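Local coordinates for protein subclass B3 metallo-beta-lactamase (Sphingobium indicum, PDB 7LUU) that probably hydrolyses beta-lactam antibiotics as a zinc-dependent subclass B3 metallo-beta-lactamase with a glutamate among its metal ligands, at residues A[197-209]-A[219-231]. Numbering follows the deposited sequence. Where two conformers were deposited one is given.
Sequences TPGHTMGSMTWSW and AIVFASSLNPVSA. With ZN (zinc ion), chain B.
H200 donates from ND1 to the backbone O of N227 at 2.9 Å, with an N-H...acceptor angle of 172° and the acceptor only 2° out of the imidazole plane. With CG anti to the backbone N (chi1 179°), the ring reaches across to the 225-229 loop while its far nitrogen, NE2, binds zinc at 2.0 Å; E122, H124 and a water are the other ligands. Bond and metal together hold the ring's rotation. N227 O is thus a second-shell acceptor, which would be expected to make the imidazole a stronger zinc donor. S225 lies over one ring face, its CB 4.3 Å from the ring centroid in a CH-pi contact, and V229 CG2 comes to the edge at CE1. S225 OG in turn accepts from N227 N, an ST turn that shapes this loop.

The 197-204 loop leads into strand 205-213 and the loop from S224 on leaves strand 216-223, the two arms of an antiparallel hairpin in one of the two sheets of the metallo-beta-lactamase alpha-beta/beta-alpha sandwich.

Behind the zinc site a buried hydroxyl cluster ties the two segments: T197 OG1 is hydrogen-bonded to both S224 OG (2.9 Å) and T206 OG1 (2.8 Å), and the latter also accepts from S224 N. One water bridges T197 O, H200 N and S225 O.

Within 205-209 and 219-223, W207-F222 and W209-I220 are the hydrogen-bonded pairs. I220 CG2 packs over the indole face of W209, 3.6 Å from CZ2, whereas F222 CB meets the ring edge at CZ3; W209 NE1 is hydrogen-bonded to S68.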
ATOM      1  N   THR A 197      -4.709  -4.871  -8.046  1.00 16.07           N
ATOM      2  CA  THR A 197      -6.039  -4.531  -7.497  1.00 14.74           C
ATOM      3  C   THR A 197      -6.338  -3.089  -7.903  1.00 13.76           C
ATOM      4  O   THR A 197      -6.319  -2.170  -7.084  1.00 14.83           O
ATOM      5  CB  THR A 197      -6.128  -4.731  -5.974  1.00 13.57           C
ATOM      6  OG1 THR A 197      -4.978  -4.132  -5.338  1.00 14.56           O
ATOM      7  CG2 THR A 197      -6.170  -6.231  -5.662  1.00 14.14           C
ATOM      8  N   PRO A 198      -6.523  -2.856  -9.195  1.00 16.05           N
ATOM      9  CA  PRO A 198      -6.690  -1.482  -9.708  1.00 13.68           C
ATOM     10  C   PRO A 198      -8.035  -0.887  -9.341  1.00 14.13           C
ATOM     11  O   PRO A 198      -8.989  -1.578  -8.944  1.00 16.92           O
ATOM     12  CB  PRO A 198      -6.585  -1.654 -11.229  1.00 14.46           C
ATOM     13  CG  PRO A 198      -7.066  -3.079 -11.419  1.00 16.74           C
ATOM     14  CD  PRO A 198      -6.538  -3.855 -10.280  1.00 18.06           C
ATOM     15  N   GLY A 199      -8.100   0.439  -9.468  1.00 14.68           N
ATOM     16  CA  GLY A 199      -9.332   1.197  -9.298  1.00 16.49           C
ATOM     17  C   GLY A 199      -8.995   2.549  -8.696  1.00 17.42           C
ATOM     18  O   GLY A 199      -9.338   3.616  -9.187  1.00 17.09           O
ATOM     19  N   HIS A 200      -8.359   2.513  -7.522  1.00 16.64           N
ATOM     20  CA  HIS A 200      -7.928   3.782  -6.936  1.00 16.87           C
ATOM     21  C   HIS A 200      -6.912   4.446  -7.847  1.00 17.63           C
ATOM     22  O   HIS A 200      -6.973   5.674  -8.102  1.00 16.15           O
ATOM     23  CB  HIS A 200      -7.368   3.471  -5.540  1.00 14.46           C
ATOM     24  CG  HIS A 200      -6.859   4.675  -4.812  1.00 13.85           C
ATOM     25  ND1 HIS A 200      -7.696   5.615  -4.238  1.00 15.04           N
ATOM     26  CD2 HIS A 200      -5.588   5.098  -4.591  1.00 13.70           C
ATOM     27  CE1 HIS A 200      -6.954   6.579  -3.695  1.00 17.27           C
ATOM     28  NE2 HIS A 200      -5.680   6.274  -3.879  1.00 14.51           N
ATOM     29  N   THR A 201      -5.976   3.633  -8.357  1.00 16.55           N
ATOM     30  CA  THR A 201      -5.130   3.985  -9.507  1.00 16.81           C
ATOM     31  C   THR A 201      -5.021   2.737 -10.355  1.00 15.29           C
ATOM     32  O   THR A 201      -5.362   1.639  -9.915  1.00 15.69           O
ATOM     33  CB  THR A 201      -3.719   4.434  -9.108  1.00 17.11           C
ATOM     34  OG1 THR A 201      -2.965   3.325  -8.597  1.00 15.98           O
ATOM     35  CG2 THR A 201      -3.733   5.548  -8.036  1.00 16.03           C
ATOM     36  N   MET A 202      -4.486   2.893 -11.568  1.00 15.55           N
ATOM     37  CA  MET A 202      -4.408   1.695 -12.416  1.00 16.91           C
ATOM     38  C   MET A 202      -3.370   0.668 -11.958  1.00 17.22           C
ATOM     39  O   MET A 202      -3.527  -0.529 -12.255  1.00 19.64           O
ATOM     40  CB  MET A 202      -4.137   2.098 -13.863  1.00 21.41           C
ATOM     41  CG  MET A 202      -5.390   2.576 -14.628  1.00 21.12           C
ATOM     42  SD  MET A 202      -6.790   1.457 -14.634  1.00 22.77           S
ATOM     43  CE  MET A 202      -6.074   0.039 -15.525  1.00 24.44           C
ATOM     44  N   GLY A 203      -2.330   1.099 -11.269  1.00 15.04           N
ATOM     45  CA  GLY A 203      -1.248   0.251 -10.817  1.00 17.84           C
ATOM     46  C   GLY A 203      -1.352  -0.148  -9.364  1.00 15.51           C
ATOM     47  O   GLY A 203      -0.386  -0.723  -8.835  1.00 15.29           O
ATOM     48  N   SER A 204      -2.477   0.126  -8.710  1.00 12.71           N
ATOM     49  CA  SER A 204      -2.610  -0.290  -7.314  1.00 13.33           C
ATOM     50  C   SER A 204      -2.438  -1.804  -7.179  1.00 13.01           C
ATOM     51  O   SER A 204      -2.938  -2.589  -8.020  1.00 13.84           O
ATOM     52  CB  SER A 204      -3.986   0.122  -6.779  1.00 13.60           C
ATOM     53  OG  SER A 204      -4.042   1.570  -6.657  1.00 16.56           O
ATOM     54  N   MET A 205      -1.794  -2.214  -6.078  1.00 14.32           N
ATOM     55  CA  MET A 205      -1.389  -3.621  -5.970  1.00 13.82           C
ATOM     56  C   MET A 205      -1.481  -4.056  -4.518  1.00 15.93           C
ATOM     57  O   MET A 205      -1.109  -3.305  -3.612  1.00 12.43           O
ATOM     58  CB  MET A 205       0.047  -3.822  -6.505  1.00 15.26           C
ATOM     59  CG  MET A 205       0.510  -5.338  -6.427  1.00 17.55           C
ATOM     60  SD  MET A 205       1.797  -5.620  -7.707  1.00 19.14           S
ATOM     61  CE  MET A 205       0.729  -6.223  -9.033  1.00 21.65           C
ATOM     62  N   THR A 206      -1.953  -5.286  -4.314  1.00 13.14           N
ATOM     63  CA  THR A 206      -2.148  -5.919  -3.014  1.00 12.24           C
ATOM     64  C   THR A 206      -1.151  -7.064  -2.891  1.00 14.90           C
ATOM     65  O   THR A 206      -0.783  -7.690  -3.875  1.00 13.77           O
ATOM     66  CB  THR A 206      -3.605  -6.411  -2.949  1.00 15.70           C
ATOM     67  OG1 THR A 206      -4.458  -5.278  -2.870  1.00 13.74           O
ATOM     68  CG2 THR A 206      -3.882  -7.394  -1.753  1.00 15.20           C
ATOM     69  N   TRP A 207      -0.678  -7.310  -1.671  1.00 13.89           N
ATOM     70  CA  TRP A 207       0.348  -8.305  -1.404  1.00 13.53           C
ATOM     71  C   TRP A 207      -0.173  -9.337  -0.431  1.00 12.64           C
ATOM     72  O   TRP A 207      -0.731  -8.956   0.597  1.00 15.90           O
ATOM     73  CB  TRP A 207       1.578  -7.566  -0.787  1.00 13.07           C
ATOM     74  CG  TRP A 207       1.995  -6.359  -1.610  1.00 15.94           C
ATOM     75  CD1 TRP A 207       1.585  -5.029  -1.436  1.00 15.94           C
ATOM     76  CD2 TRP A 207       2.759  -6.390  -2.813  1.00 14.96           C
ATOM     77  NE1 TRP A 207       2.150  -4.240  -2.440  1.00 13.96           N
ATOM     78  CE2 TRP A 207       2.841  -5.052  -3.308  1.00 14.53           C
ATOM     79  CE3 TRP A 207       3.402  -7.439  -3.528  1.00 17.63           C
ATOM     80  CZ2 TRP A 207       3.571  -4.729  -4.457  1.00 17.19           C
ATOM     81  CZ3 TRP A 207       4.124  -7.113  -4.636  1.00 18.23           C
ATOM     82  CH2 TRP A 207       4.190  -5.757  -5.115  1.00 20.04           C
ATOM     83  N   SER A 208       0.140 -10.629  -0.667  1.00 13.78           N
ATOM     84  CA  SER A 208      -0.281 -11.643   0.281  1.00 14.60           C
ATOM     85  C   SER A 208       0.856 -12.604   0.594  1.00 17.05           C
ATOM     86  O   SER A 208       1.727 -12.887  -0.244  1.00 17.54           O
ATOM     87  CB  SER A 208      -1.505 -12.438  -0.265  1.00 14.61           C
ATOM     88  OG  SER A 208      -1.106 -13.189  -1.440  1.00 17.53           O
ATOM     89  N   TRP A 209       0.816 -13.138   1.817  1.00 14.26           N
ATOM     90  CA  TRP A 209       1.818 -14.105   2.184  1.00 14.95           C
ATOM     91  C   TRP A 209       1.369 -14.825   3.445  1.00 15.54           C
ATOM     92  O   TRP A 209       0.496 -14.359   4.174  1.00 16.69           O
ATOM     93  CB  TRP A 209       3.170 -13.380   2.423  1.00 15.15           C
ATOM     94  CG  TRP A 209       3.190 -12.518   3.699  1.00 14.94           C
ATOM     95  CD1 TRP A 209       3.678 -12.836   4.950  1.00 15.88           C
ATOM     96  CD2 TRP A 209       2.658 -11.176   3.808  1.00 13.74           C
ATOM     97  NE1 TRP A 209       3.506 -11.765   5.824  1.00 15.14           N
ATOM     98  CE2 TRP A 209       2.921 -10.727   5.140  1.00 13.84           C
ATOM     99  CE3 TRP A 209       2.065 -10.314   2.904  1.00 13.27           C
ATOM    100  CZ2 TRP A 209       2.505  -9.464   5.618  1.00 15.44           C
ATOM    101  CZ3 TRP A 209       1.662  -8.993   3.372  1.00 12.73           C
ATOM    102  CH2 TRP A 209       1.893  -8.618   4.729  1.00 14.19           C
ATOM    103  N   ALA A 219      -2.785 -16.666   6.583  1.00 17.49           N
ATOM    104  CA  ALA A 219      -2.673 -15.952   5.326  1.00 16.61           C
ATOM    105  C   ALA A 219      -2.919 -14.466   5.550  1.00 19.53           C
ATOM    106  O   ALA A 219      -4.036 -14.073   5.946  1.00 17.48           O
ATOM    107  CB  ALA A 219      -3.713 -16.493   4.356  1.00 20.04           C
ATOM    108  N   ILE A 220      -1.882 -13.635   5.350  1.00 15.02           N
ATOM    109  CA  ILE A 220      -2.008 -12.195   5.575  1.00 14.31           C
ATOM    110  C   ILE A 220      -2.178 -11.513   4.214  1.00 15.41           C
ATOM    111  O   ILE A 220      -1.494 -11.844   3.218  1.00 14.67           O
ATOM    112  CB  ILE A 220      -0.756 -11.638   6.287  1.00 15.57           C
ATOM    113  CG1 ILE A 220      -0.590 -12.373   7.653  1.00 18.12           C
ATOM    114  CG2 ILE A 220      -0.902 -10.166   6.506  1.00 16.25           C
ATOM    115  CD1 ILE A 220       0.664 -11.793   8.437  1.00 20.80           C
ATOM    116  N   VAL A 221      -3.050 -10.503   4.169  1.00 13.27           N
ATOM    117  CA  VAL A 221      -3.229  -9.694   2.982  1.00 12.73           C
ATOM    118  C   VAL A 221      -2.959  -8.247   3.368  1.00 13.49           C
ATOM    119  O   VAL A 221      -3.630  -7.730   4.261  1.00 14.61           O
ATOM    120  CB  VAL A 221      -4.673  -9.810   2.466  1.00 14.04           C
ATOM    121  CG1 VAL A 221      -4.910  -8.859   1.261  1.00 13.56           C
ATOM    122  CG2 VAL A 221      -4.889 -11.264   2.012  1.00 14.84           C
ATOM    123  N   PHE A 222      -2.050  -7.569   2.633  1.00 12.80           N
ATOM    124  CA  PHE A 222      -1.857  -6.128   2.788  1.00 11.85           C
ATOM    125  C   PHE A 222      -2.527  -5.520   1.582  1.00 11.85           C
ATOM    126  O   PHE A 222      -1.998  -5.625   0.454  1.00 13.84           O
ATOM    127  CB  PHE A 222      -0.361  -5.798   2.862  1.00 11.69           C
ATOM    128  CG  PHE A 222      -0.078  -4.333   3.267  1.00 11.64           C
ATOM    129  CD1 PHE A 222      -0.522  -3.301   2.465  1.00 12.44           C
ATOM    130  CD2 PHE A 222       0.564  -4.025   4.490  1.00 12.50           C
ATOM    131  CE1 PHE A 222      -0.240  -1.996   2.787  1.00 11.66           C
ATOM    132  CE2 PHE A 222       0.866  -2.708   4.812  1.00 14.43           C
ATOM    133  CZ  PHE A 222       0.457  -1.688   3.976  1.00 13.85           C
ATOM    134  N   ALA A 223      -3.730  -4.963   1.797  1.00 12.96           N
ATOM    135  CA  ALA A 223      -4.612  -4.521   0.691  1.00 12.25           C
ATOM    136  C   ALA A 223      -4.319  -3.092   0.315  1.00 12.76           C
ATOM    137  O   ALA A 223      -4.184  -2.229   1.187  1.00 13.94           O
ATOM    138  CB  ALA A 223      -6.097  -4.629   1.128  1.00 15.12           C
ATOM    139  N   SER A 224      -4.162  -2.839  -0.994  1.00 13.65           N
ATOM    140  CA  SER A 224      -4.153  -1.452  -1.436  1.00 13.68           C
ATOM    141  C   SER A 224      -5.501  -0.813  -1.175  1.00 12.11           C
ATOM    142  O   SER A 224      -6.530  -1.503  -1.016  1.00 15.73           O
ATOM    143  CB  SER A 224      -3.863  -1.334  -2.938  1.00 13.71           C
ATOM    144  OG  SER A 224      -5.030  -1.791  -3.679  1.00 15.89           O
ATOM    145  N   SER A 225      -5.468   0.516  -1.017  1.00 12.54           N
ATOM    146  CA  SER A 225      -6.725   1.255  -1.047  1.00 12.98           C
ATOM    147  C   SER A 225      -7.561   0.840  -2.237  1.00 14.04           C
ATOM    148  O   SER A 225      -7.057   0.707  -3.348  1.00 15.92           O
ATOM    149  CB  SER A 225      -6.436   2.735  -1.106  1.00 12.38           C
ATOM    150  OG  SER A 225      -7.682   3.461  -1.184  1.00 16.56           O
ATOM    151  N   LEU A 226      -8.876   0.681  -1.993  1.00 12.35           N
ATOM    152  CA  LEU A 226      -9.890   0.564  -3.033  1.00 13.22           C
ATOM    153  C   LEU A 226     -10.842   1.758  -2.980  1.00 13.06           C
ATOM    154  O   LEU A 226     -12.007   1.625  -3.341  1.00 16.15           O
ATOM    155  CB  LEU A 226     -10.663  -0.758  -2.871  1.00 13.91           C
ATOM    156  CG  LEU A 226      -9.836  -2.062  -3.053  1.00 16.41           C
ATOM    157  CD1 LEU A 226     -10.696  -3.322  -2.743  1.00 16.02           C
ATOM    158  CD2 LEU A 226      -9.214  -2.171  -4.468  1.00 19.07           C
ATOM    159  N   ASN A 227     -10.385   2.945  -2.543  0.71 13.59           N
ATOM    160  CA  ASN A 227     -11.358   4.040  -2.355  0.71 13.26           C
ATOM    161  C   ASN A 227     -11.553   4.773  -3.674  0.71 15.50           C
ATOM    162  O   ASN A 227     -10.574   5.235  -4.271  0.71 17.54           O
ATOM    163  CB  ASN A 227     -10.874   5.003  -1.300  0.71 18.56           C
ATOM    164  CG  ASN A 227     -10.814   4.352   0.014  0.71 17.62           C
ATOM    165  OD1 ASN A 227     -11.654   3.484   0.323  0.71 21.56           O
ATOM    166  ND2 ASN A 227      -9.828   4.734   0.810  0.71 18.35           N
ATOM    167  N   PRO A 228     -12.756   4.885  -4.159  1.00 16.52           N
ATOM    168  CA  PRO A 228     -12.978   5.604  -5.412  1.00 18.04           C
ATOM    169  C   PRO A 228     -13.008   7.103  -5.147  1.00 21.03           C
ATOM    170  O   PRO A 228     -14.075   7.690  -4.969  1.00 29.59           O
ATOM    171  CB  PRO A 228     -14.330   5.057  -5.925  1.00 19.84           C
ATOM    172  CG  PRO A 228     -15.056   4.636  -4.665  1.00 19.52           C
ATOM    173  CD  PRO A 228     -13.962   4.250  -3.592  1.00 17.38           C
ATOM    174  N   VAL A 229     -11.857   7.719  -5.163  1.00 19.06           N
ATOM    175  CA  VAL A 229     -11.780   9.163  -4.982  1.00 21.05           C
ATOM    176  C   VAL A 229     -11.038   9.774  -6.151  1.00 20.87           C
ATOM    177  O   VAL A 229     -10.308   9.100  -6.901  1.00 22.55           O
ATOM    178  CB  VAL A 229     -11.133   9.524  -3.639  1.00 29.85           C
ATOM    179  CG1 VAL A 229     -12.061   9.112  -2.539  1.00 33.24           C
ATOM    180  CG2 VAL A 229      -9.833   8.839  -3.531  1.00 22.74           C
ATOM    181  N   SER A 230     -11.312  11.044  -6.377  1.00 19.01           N
ATOM    182  CA  SER A 230     -10.773  11.673  -7.565  1.00 16.26           C
ATOM    183  C   SER A 230     -10.695  13.175  -7.344  1.00 20.85           C
ATOM    184  O   SER A 230     -11.192  13.712  -6.340  1.00 22.74           O
ATOM    185  CB  SER A 230     -11.669  11.375  -8.791  1.00 18.13           C
ATOM    186  OG  SER A 230     -12.789  12.208  -8.706  1.00 22.23           O
ATOM    187  N   ALA A 231     -10.070  13.836  -8.293  1.00 20.52           N
ATOM    188  CA  ALA A 231     -10.173  15.282  -8.391  1.00 22.73           C
ATOM    189  C   ALA A 231     -11.563  15.664  -8.861  1.00 23.22           C
ATOM    190  O   ALA A 231     -12.363  14.819  -9.300  1.00 23.02           O
ATOM    191  CB  ALA A 231      -9.126  15.846  -9.367  1.00 23.73           C
TER
HETATM  192 ZN    ZN B 301      -3.978   7.102  -3.210  1.00 17.46          ZN
HETATM  193  O   HOH W   1      -7.307   0.290  -6.149  1.00 15.28           O
HETATM  194  O   HOH W   2      -4.596   1.881  -4.107  1.00 14.04           O
HETATM  195  O   HOH W   3      -7.270  -4.181  -2.183  1.00 27.96           O
HETATM  196  O   HOH W   4      -3.713   7.889  -1.465  1.00 19.96           O